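Local coordinates for protein ABC-type amino acid transport system, periplasmic component (PDB 4YMX) that binds arginine between its two lobes as the substrate-binding protein of an amino acid ABC transporter, at residues Q128-K133 and C187-V192; S136-F141 and K208-D213; D177-L182 and K202-M207. All coordinates share one frame; numbering follows the deposited sequence.

Interaction 1 (Q128-K133 and C187-V192); sequences QVVVVK and CDAIVV
Gln-128 bends at chi2 (-60°), which brings its amide end across Val-191, with OE1 3.6 Å from the methyl CG1. That oxygen is hydrogen-bonded outside the pair, to Ser-157, and Val-191 gives it only van der Waals contact. At Val-129 the backbones join: its N donates to Val-192 O at 2.9 Å, and Val-192 N returns a longer bond to Val-129 O, making an antiparallel hydrogen-bonded pair. Val-130 follows as a non-hydrogen-bonded pair with Val-191, where the strands draw together to 4.7 Å between CA atoms and the methyls CG2 of both residues meet on the face that Ala-189 shares. These two strands run side by side within the mixed five-stranded sheet of one lobe of a periplasmic-binding-protein fold, and 128-133 is flanked on its other edge by strand 207-210. Beta-branched residues suit such a buried strand, since branching at CB favours an extended backbone, and successive valines point to opposite faces. Val-131 forms the next hydrogen-bonded pair, its N reaching Ile-190 O at 2.9 Å with an N-H...O angle of 165°. Its CG2 also meets Val-192 CG1 on the face covered by helices 175-183 and 194-201. Val-132 sets CG1 3.8 Å from Ala-189 CB, a small partner beside it on the next strand. At Lys-133 direct pairing gives way to a water, which accepts from the backbone N and donates to Asp-188 O.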
loop_
_atom_site.group_PDB
_atom_site.type_symbol
_atom_site.label_atom_id
_atom_site.label_comp_id
_atom_site.label_asym_id
_atom_site.label_seq_id
_atom_site.Cartn_x
_atom_site.Cartn_y
_atom_site.Cartn_z
ATOM N N GLN A 128 -1.306 -1.670 10.635
ATOM C CA GLN A 128 -1.496 -3.084 10.306
ATOM C C GLN A 128 -2.651 -3.655 11.107
ATOM O O GLN A 128 -2.788 -3.378 12.306
ATOM C CB GLN A 128 -0.232 -3.890 10.633
ATOM C CG GLN A 128 0.992 -3.436 9.877
ATOM C CD GLN A 128 0.814 -3.550 8.383
ATOM O OE1 GLN A 128 0.439 -4.608 7.871
ATOM N NE2 GLN A 128 1.069 -2.457 7.671
ATOM N N VAL A 129 -3.470 -4.464 10.446
ATOM C CA VAL A 129 -4.530 -5.190 11.120
ATOM C C VAL A 129 -4.557 -6.635 10.635
ATOM O O VAL A 129 -3.842 -7.016 9.714
ATOM C CB VAL A 129 -5.920 -4.561 10.889
ATOM C CG1 VAL A 129 -5.929 -3.084 11.289
ATOM C CG2 VAL A 129 -6.382 -4.752 9.448
ATOM N N VAL A 130 -5.394 -7.436 11.275
ATOM C CA VAL A 130 -5.603 -8.815 10.874
ATOM C C VAL A 130 -7.029 -8.957 10.334
ATOM O O VAL A 130 -7.974 -8.398 10.894
ATOM C CB VAL A 130 -5.372 -9.758 12.063
ATOM C CG1 VAL A 130 -5.766 -11.187 11.700
ATOM C CG2 VAL A 130 -3.906 -9.698 12.506
ATOM N N VAL A 131 -7.179 -9.659 9.217
ATOM C CA VAL A 131 -8.494 -9.964 8.670
ATOM C C VAL A 131 -8.759 -11.462 8.807
ATOM O O VAL A 131 -7.891 -12.283 8.500
ATOM C CB VAL A 131 -8.605 -9.570 7.174
ATOM C CG1 VAL A 131 -10.011 -9.862 6.650
ATOM C CG2 VAL A 131 -8.262 -8.099 6.972
ATOM N N VAL A 132 -9.951 -11.814 9.285
ATOM C CA VAL A 132 -10.371 -13.210 9.427
ATOM C C VAL A 132 -11.817 -13.332 8.963
ATOM O O VAL A 132 -12.491 -12.321 8.767
ATOM C CB VAL A 132 -10.260 -13.704 10.898
ATOM C CG1 VAL A 132 -8.813 -13.658 11.375
ATOM C CG2 VAL A 132 -11.171 -12.893 11.815
ATOM N N LYS A 133 -12.304 -14.560 8.796
ATOM C CA LYS A 133 -13.725 -14.763 8.529
ATOM C C LYS A 133 -14.538 -14.467 9.785
ATOM O O LYS A 133 -14.013 -14.544 10.906
ATOM C CB LYS A 133 -14.002 -16.196 8.087
ATOM C CG LYS A 133 -13.410 -16.580 6.745
ATOM C CD LYS A 133 -14.170 -15.912 5.615
ATOM C CE LYS A 133 -14.186 -16.766 4.361
ATOM N NZ LYS A 133 -15.061 -17.962 4.464
ATOM N N CYS A 187 -6.127 -19.893 3.944
ATOM C CA CYS A 187 -5.349 -19.357 5.051
ATOM C C CYS A 187 -6.305 -19.086 6.200
ATOM O O CYS A 187 -7.531 -19.129 6.021
ATOM C CB CYS A 187 -4.605 -18.080 4.649
ATOM S SG CYS A 187 -5.670 -16.696 4.162
ATOM N N ASP A 188 -5.737 -18.803 7.367
ATOM C CA ASP A 188 -6.520 -18.568 8.566
ATOM C C ASP A 188 -6.716 -17.082 8.793
ATOM O O ASP A 188 -7.669 -16.668 9.457
ATOM C CB ASP A 188 -5.803 -19.167 9.782
ATOM C CG ASP A 188 -5.642 -20.668 9.682
ATOM O OD1 ASP A 188 -6.666 -21.368 9.557
ATOM O OD2 ASP A 188 -4.496 -21.147 9.724
ATOM N N ALA A 189 -5.815 -16.273 8.243
ATOM C CA ALA A 189 -5.883 -14.835 8.455
ATOM C C ALA A 189 -5.039 -14.122 7.416
ATOM O O ALA A 189 -4.192 -14.738 6.768
ATOM C CB ALA A 189 -5.384 -14.484 9.855
ATOM N N ILE A 190 -5.303 -12.832 7.246
ATOM C CA ILE A 190 -4.492 -11.958 6.409
ATOM C C ILE A 190 -3.917 -10.848 7.290
ATOM O O ILE A 190 -4.595 -10.367 8.191
ATOM C CB ILE A 190 -5.356 -11.276 5.335
ATOM C CG1 ILE A 190 -6.079 -12.302 4.463
ATOM C CG2 ILE A 190 -4.524 -10.324 4.476
ATOM C CD1 ILE A 190 -7.159 -11.668 3.580
ATOM N N VAL A 191 -2.684 -10.423 7.030
ATOM C CA VAL A 191 -2.186 -9.187 7.631
ATOM C C VAL A 191 -2.060 -8.137 6.542
ATOM O O VAL A 191 -1.413 -8.371 5.519
ATOM C CB VAL A 191 -0.817 -9.375 8.327
ATOM C CG1 VAL A 191 -0.301 -8.041 8.858
ATOM C CG2 VAL A 191 -0.937 -10.385 9.463
ATOM N N VAL A 192 -2.696 -6.987 6.750
ATOM C CA VAL A 192 -2.788 -5.953 5.721
ATOM C C VAL A 192 -3.185 -4.651 6.395
ATOM O O VAL A 192 -3.647 -4.669 7.531
ATOM C CB VAL A 192 -3.806 -6.374 4.615
ATOM C CG1 VAL A 192 -5.236 -6.324 5.139
ATOM C CG2 VAL A 192 -3.655 -5.522 3.353
HETATM O O HOH W 1 -10.750 -16.899 9.144
#

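Interaction 2 (S136-F141 and K208-D213); sequences SPISKF and KILYMD
Lys-208 reaches the loop 136-141 through a single water, to which its NZ donates at 2.9 Å. Its aliphatic chain is extended from CG onward, long enough to carry the ammonium from the strand to that water. The water donates two hydrogen bonds to the loop, to Ser-136 O at 2.7 Å and to Ile-138 O, so Lys-208 grips both carbonyls only through it. Ser-136 OG accepts from Ile-138 N in an ST turn, a bend consistent with the two carbonyls facing one water. Leu-210 comes next, its side chain directed at the loop. Methyl CD1 touches Ile-138 O at 3.4 Å and Ile-138 CG2 at 4.0 Å, the end of the leucine against the methyl branch on the isoleucine CB, the two side chains crossing obliquely. Here strand 207-210, an outermost strand of the five-stranded sheet of its lobe, gives way to loop, and the segment 136-141, which follows the neighbouring strand 128-133, passes over the side chains on one face of its end. Met-212 covers the most ground. With CG anti to its carbonyl carbon (chi1 -54°) and the rest of the chain extended, it runs straight out, unbranched and slim enough to lie between the loop backbone and the Ile-138 methyl. CE lies 3.9 Å from Ile-138 CG2 and 3.6 Å from the carbonyl carbon of Lys-140. SD approaches Phe-141, 3.6 Å from its CA, and lies at the edge of the ring in a Met-aromatic contact, 5.5 Å from the centroid. Leu-144 packs against both Ile-138 and Met-212.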
loop_
_atom_site.group_PDB
_atom_site.type_symbol
_atom_site.label_atom_id
_atom_site.label_comp_id
_atom_site.label_asym_id
_atom_site.label_seq_id
_atom_site.Cartn_x
_atom_site.Cartn_y
_atom_site.Cartn_z
ATOM N N SER A 136 -14.369 -17.083 12.500
ATOM C CA SER A 136 -13.023 -17.553 12.793
ATOM C C SER A 136 -12.856 -17.858 14.276
ATOM O O SER A 136 -13.392 -17.145 15.121
ATOM C CB SER A 136 -12.022 -16.473 12.407
ATOM O OG SER A 136 -10.707 -16.806 12.823
ATOM N N PRO A 137 -12.066 -18.887 14.596
ATOM C CA PRO A 137 -11.706 -19.145 15.995
ATOM C C PRO A 137 -10.627 -18.199 16.524
ATOM O O PRO A 137 -10.277 -18.252 17.705
ATOM C CB PRO A 137 -11.177 -20.574 15.953
ATOM C CG PRO A 137 -10.585 -20.698 14.570
ATOM C CD PRO A 137 -11.497 -19.891 13.673
ATOM N N ILE A 138 -10.102 -17.331 15.665
ATOM C CA ILE A 138 -9.080 -16.376 16.092
ATOM C C ILE A 138 -9.713 -15.116 16.674
ATOM O O ILE A 138 -10.520 -14.476 16.005
ATOM C CB ILE A 138 -8.208 -15.980 14.892
ATOM C CG1 ILE A 138 -7.430 -17.196 14.395
ATOM C CG2 ILE A 138 -7.278 -14.816 15.254
ATOM C CD1 ILE A 138 -6.767 -16.985 13.044
ATOM N N SER A 139 -9.343 -14.761 17.907
ATOM C CA SER A 139 -9.869 -13.561 18.569
ATOM C C SER A 139 -8.775 -12.585 18.958
ATOM O O SER A 139 -9.013 -11.381 19.091
ATOM C CB SER A 139 -10.629 -13.943 19.841
ATOM O OG SER A 139 -11.767 -14.722 19.559
ATOM N N LYS A 140 -7.579 -13.104 19.187
ATOM C CA LYS A 140 -6.511 -12.273 19.705
ATOM C C LYS A 140 -5.164 -12.704 19.158
ATOM O O LYS A 140 -5.049 -13.760 18.521
ATOM C CB LYS A 140 -6.513 -12.296 21.232
ATOM C CG LYS A 140 -6.281 -13.669 21.831
ATOM C CD LYS A 140 -6.483 -13.635 23.345
ATOM C CE LYS A 140 -6.201 -14.991 23.975
ATOM N NZ LYS A 140 -7.090 -16.053 23.440
ATOM N N PHE A 141 -4.154 -11.883 19.429
ATOM C CA PHE A 141 -2.821 -12.069 18.870
ATOM C C PHE A 141 -2.224 -13.448 19.169
ATOM O O PHE A 141 -1.640 -14.077 18.283
ATOM C CB PHE A 141 -1.897 -10.943 19.341
ATOM C CG PHE A 141 -0.553 -10.937 18.668
ATOM C CD1 PHE A 141 -0.429 -10.542 17.345
ATOM C CD2 PHE A 141 0.584 -11.315 19.364
ATOM C CE1 PHE A 141 0.815 -10.527 16.729
ATOM C CE2 PHE A 141 1.827 -11.300 18.756
ATOM C CZ PHE A 141 1.941 -10.906 17.430
ATOM N N LYS A 208 -14.080 -9.886 8.771
ATOM C CA LYS A 208 -13.994 -8.833 9.776
ATOM C C LYS A 208 -12.544 -8.482 10.066
ATOM O O LYS A 208 -11.635 -9.287 9.839
ATOM C CB LYS A 208 -14.715 -9.236 11.070
ATOM C CG LYS A 208 -14.088 -10.413 11.776
ATOM C CD LYS A 208 -14.889 -10.817 13.000
ATOM C CE LYS A 208 -14.277 -12.062 13.610
ATOM N NZ LYS A 208 -15.047 -12.477 14.818
ATOM N N ILE A 209 -12.337 -7.273 10.570
ATOM C CA ILE A 209 -11.018 -6.799 10.944
ATOM C C ILE A 209 -10.835 -6.992 12.444
ATOM O O ILE A 209 -11.718 -6.645 13.234
ATOM C CB ILE A 209 -10.881 -5.315 10.602
ATOM C CG1 ILE A 209 -10.998 -5.130 9.090
ATOM C CG2 ILE A 209 -9.561 -4.755 11.119
ATOM C CD1 ILE A 209 -11.085 -3.672 8.637
ATOM N N LEU A 210 -9.696 -7.560 12.825
ATOM C CA LEU A 210 -9.280 -7.601 14.219
ATOM C C LEU A 210 -8.150 -6.599 14.428
ATOM O O LEU A 210 -7.088 -6.680 13.786
ATOM C CB LEU A 210 -8.841 -9.007 14.631
ATOM C CG LEU A 210 -9.924 -10.069 14.457
ATOM C CD1 LEU A 210 -9.413 -11.449 14.842
ATOM C CD2 LEU A 210 -11.168 -9.708 15.256
ATOM N N TYR A 211 -8.398 -5.633 15.307
ATOM C CA TYR A 211 -7.402 -4.629 15.669
ATOM C C TYR A 211 -6.535 -5.152 16.805
ATOM O O TYR A 211 -6.882 -5.018 17.981
ATOM C CB TYR A 211 -8.089 -3.311 16.059
ATOM C CG TYR A 211 -8.780 -2.680 14.873
ATOM C CD1 TYR A 211 -8.091 -1.833 14.021
ATOM C CD2 TYR A 211 -10.105 -2.965 14.577
ATOM C CE1 TYR A 211 -8.704 -1.271 12.916
ATOM C CE2 TYR A 211 -10.730 -2.413 13.462
ATOM C CZ TYR A 211 -10.018 -1.562 12.640
ATOM O OH TYR A 211 -10.635 -1.020 11.537
ATOM N N MET A 212 -5.411 -5.763 16.459
ATOM C CA MET A 212 -4.508 -6.318 17.464
ATOM C C MET A 212 -3.323 -5.394 17.650
ATOM O O MET A 212 -2.627 -5.093 16.682
ATOM C CB MET A 212 -4.011 -7.683 17.011
ATOM C CG MET A 212 -5.116 -8.652 16.660
ATOM S SD MET A 212 -4.418 -10.249 16.254
ATOM C CE MET A 212 -5.891 -11.214 15.971
ATOM N N ASP A 213 -3.084 -4.956 18.883
ATOM C CA ASP A 213 -1.969 -4.061 19.172
ATOM C C ASP A 213 -0.661 -4.602 18.604
ATOM O O ASP A 213 0.091 -3.898 17.926
ATOM C CB ASP A 213 -1.806 -3.870 20.684
ATOM C CG ASP A 213 -2.836 -2.923 21.283
ATOM O OD1 ASP A 213 -3.646 -2.340 20.526
ATOM O OD2 ASP A 213 -2.815 -2.747 22.523
HETATM O O HOH W 2 -13.254 -14.534 15.712
#

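Interaction 3 (D177-L182 and K202-M207); sequences DEFMDL and KEYKDM
Met-207 pushes its thioether into the notch between Phe-179 and Leu-182, one turn apart on the helix. With CG anti to the carbonyl carbon (chi1 -66°) and the chain extended beyond it, Met-207 carries SD to the edge of the Phe-179 ring, 3.7 Å from CD1, in a Met-aromatic contact, and to 3.7 Å from Leu-182 CD2. CE goes deeper, to 3.4 Å from Phe-179 O and against Leu-182 CB; an unbranched methionine is thin enough for such a groove. This is where helix 175-183, which packs on the sheet of its lobe, meets the link from helix 194-201 to strand 207-210. That link closes with a type I turn from Tyr-204 to Met-207, and both bounding residues face the helix. Tyr-204 lays its ring beside the helix, CE2 3.6 Å from Phe-179 CB, the ring planes oblique at 32°. Its long flat side chain suits the place, spanning to Met-180 CG with OH at the more exposed end. A serine in place of Tyr-204 would probably open a gap beside Phe-179 CB and leave Met-180 CG without the phenol against it. On the sheet side, Val-131 and Ile-190 pack against both Phe-179 and Leu-182.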
loop_
_atom_site.group_PDB
_atom_site.type_symbol
_atom_site.label_atom_id
_atom_site.label_comp_id
_atom_site.label_asym_id
_atom_site.label_seq_id
_atom_site.Cartn_x
_atom_site.Cartn_y
_atom_site.Cartn_z
ATOM N N ASP A 177 -5.214 -11.702 -4.152
ATOM C CA ASP A 177 -5.132 -13.146 -3.958
ATOM C C ASP A 177 -5.158 -13.559 -2.497
ATOM O O ASP A 177 -5.616 -14.652 -2.164
ATOM C CB ASP A 177 -3.913 -13.711 -4.685
ATOM C CG ASP A 177 -4.068 -13.629 -6.176
ATOM O OD1 ASP A 177 -5.058 -14.189 -6.695
ATOM O OD2 ASP A 177 -3.237 -12.968 -6.829
ATOM N N GLU A 178 -4.701 -12.678 -1.614
ATOM C CA GLU A 178 -4.770 -12.936 -0.181
ATOM C C GLU A 178 -6.215 -13.006 0.276
ATOM O O GLU A 178 -6.581 -13.856 1.090
ATOM C CB GLU A 178 -4.018 -11.848 0.583
ATOM C CG GLU A 178 -2.545 -11.777 0.202
ATOM C CD GLU A 178 -1.865 -10.555 0.766
ATOM O OE1 GLU A 178 -2.054 -10.253 1.970
ATOM O OE2 GLU A 178 -1.144 -9.877 -0.004
ATOM N N PHE A 179 -7.041 -12.105 -0.243
ATOM C CA PHE A 179 -8.453 -12.130 0.096
ATOM C C PHE A 179 -9.174 -13.333 -0.492
ATOM O O PHE A 179 -10.049 -13.911 0.162
ATOM C CB PHE A 179 -9.120 -10.802 -0.269
ATOM C CG PHE A 179 -8.847 -9.722 0.737
ATOM C CD1 PHE A 179 -9.714 -9.531 1.797
ATOM C CD2 PHE A 179 -7.687 -8.951 0.660
ATOM C CE1 PHE A 179 -9.458 -8.559 2.754
ATOM C CE2 PHE A 179 -7.423 -7.976 1.609
ATOM C CZ PHE A 179 -8.314 -7.786 2.659
ATOM N N MET A 180 -8.780 -13.743 -1.695
ATOM C CA MET A 180 -9.329 -14.965 -2.267
ATOM C C MET A 180 -8.941 -16.181 -1.421
ATOM O O MET A 180 -9.762 -17.075 -1.196
ATOM C CB MET A 180 -8.885 -15.129 -3.723
ATOM C CG MET A 180 -9.533 -14.115 -4.660
ATOM S SD MET A 180 -8.657 -13.960 -6.236
ATOM C CE MET A 180 -8.886 -15.600 -6.913
ATOM N N ASP A 181 -7.709 -16.194 -0.921
ATOM C CA ASP A 181 -7.250 -17.272 -0.047
ATOM C C ASP A 181 -8.112 -17.375 1.204
ATOM O O ASP A 181 -8.559 -18.458 1.585
ATOM C CB ASP A 181 -5.801 -17.038 0.395
ATOM C CG ASP A 181 -4.798 -17.348 -0.678
ATOM O OD1 ASP A 181 -5.129 -18.088 -1.631
ATOM O OD2 ASP A 181 -3.653 -16.862 -0.549
ATOM N N LEU A 182 -8.331 -16.243 1.861
ATOM C CA LEU A 182 -9.123 -16.242 3.086
ATOM C C LEU A 182 -10.560 -16.666 2.805
ATOM O O LEU A 182 -11.128 -17.485 3.541
ATOM C CB LEU A 182 -9.063 -14.875 3.772
ATOM C CG LEU A 182 -9.753 -14.816 5.142
ATOM C CD1 LEU A 182 -9.093 -15.757 6.143
ATOM C CD2 LEU A 182 -9.763 -13.385 5.674
ATOM N N LYS A 202 -15.881 -4.163 1.838
ATOM C CA LYS A 202 -17.107 -3.690 1.193
ATOM C C LYS A 202 -17.702 -4.790 0.319
ATOM O O LYS A 202 -18.927 -4.913 0.208
ATOM C CB LYS A 202 -16.858 -2.411 0.381
ATOM C CG LYS A 202 -16.352 -1.233 1.217
ATOM C CD LYS A 202 -16.288 0.059 0.402
ATOM C CE LYS A 202 -15.810 -0.184 -1.025
ATOM N NZ LYS A 202 -14.461 -0.813 -1.100
ATOM N N GLU A 203 -16.842 -5.605 -0.290
ATOM C CA GLU A 203 -17.306 -6.737 -1.078
ATOM C C GLU A 203 -17.289 -8.041 -0.286
ATOM O O GLU A 203 -18.212 -8.852 -0.386
ATOM C CB GLU A 203 -16.466 -6.889 -2.347
ATOM C CG GLU A 203 -16.536 -5.679 -3.270
ATOM C CD GLU A 203 -17.961 -5.309 -3.628
ATOM O OE1 GLU A 203 -18.798 -6.222 -3.811
ATOM O OE2 GLU A 203 -18.245 -4.097 -3.719
ATOM N N TYR A 204 -16.247 -8.245 0.512
ATOM C CA TYR A 204 -16.141 -9.475 1.277
ATOM C C TYR A 204 -16.896 -9.352 2.604
ATOM O O TYR A 204 -16.305 -9.138 3.678
ATOM C CB TYR A 204 -14.678 -9.822 1.509
ATOM C CG TYR A 204 -13.950 -10.378 0.301
ATOM C CD1 TYR A 204 -14.052 -11.730 -0.032
ATOM C CD2 TYR A 204 -13.124 -9.572 -0.480
ATOM C CE1 TYR A 204 -13.366 -12.251 -1.105
ATOM C CE2 TYR A 204 -12.432 -10.092 -1.563
ATOM C CZ TYR A 204 -12.561 -11.434 -1.862
ATOM O OH TYR A 204 -11.887 -11.985 -2.923
ATOM N N LYS A 205 -18.209 -9.517 2.520
ATOM C CA LYS A 205 -19.103 -9.272 3.642
ATOM C C LYS A 205 -19.000 -10.294 4.772
ATOM O O LYS A 205 -19.499 -10.048 5.871
ATOM C CB LYS A 205 -20.543 -9.155 3.129
ATOM C CG LYS A 205 -20.751 -7.934 2.242
ATOM C CD LYS A 205 -22.083 -7.971 1.506
ATOM C CE LYS A 205 -22.351 -6.650 0.803
ATOM N NZ LYS A 205 -21.193 -6.211 -0.027
ATOM N N ASP A 206 -18.350 -11.421 4.518
ATOM C CA ASP A 206 -18.201 -12.442 5.548
ATOM C C ASP A 206 -16.839 -12.375 6.245
ATOM O O ASP A 206 -16.418 -13.327 6.907
ATOM C CB ASP A 206 -18.472 -13.827 4.964
ATOM C CG ASP A 206 -19.936 -14.033 4.651
ATOM O OD1 ASP A 206 -20.775 -13.672 5.507
ATOM O OD2 ASP A 206 -20.247 -14.520 3.545
ATOM N N MET A 207 -16.156 -11.240 6.101
ATOM C CA MET A 207 -14.893 -11.023 6.797
ATOM C C MET A 207 -14.986 -9.872 7.799
ATOM O O MET A 207 -15.841 -8.986 7.684
ATOM C CB MET A 207 -13.777 -10.741 5.785
ATOM C CG MET A 207 -13.459 -11.925 4.885
ATOM S SD MET A 207 -12.240 -11.460 3.654
ATOM C CE MET A 207 -12.178 -12.938 2.643
#

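Interaction 1 is the strand pair to which the other two attach. Strand 128-133 bonds on its second edge to the strand of interaction 2, with Val-130 O 2.7 Å from Leu-210 N and Val-132 O 2.9 Å from Lys-208 N, and the two contact centres lie about 8 Å apart. Interaction 3 covers a face of the same sheet, about 10 Å away between centres; there Val-131 O approaches Leu-182 CD2 at 3.6 Å. Interactions 2 and 3 are joined by sequence, Met-207 leading directly into Lys-208. The Gln-128 side chain of interaction 1 is about 5 Å from the bound arginine and that of Phe-179 in interaction 3 about 10 Å; Val-192 runs into Glu-193 of the arginine pocket.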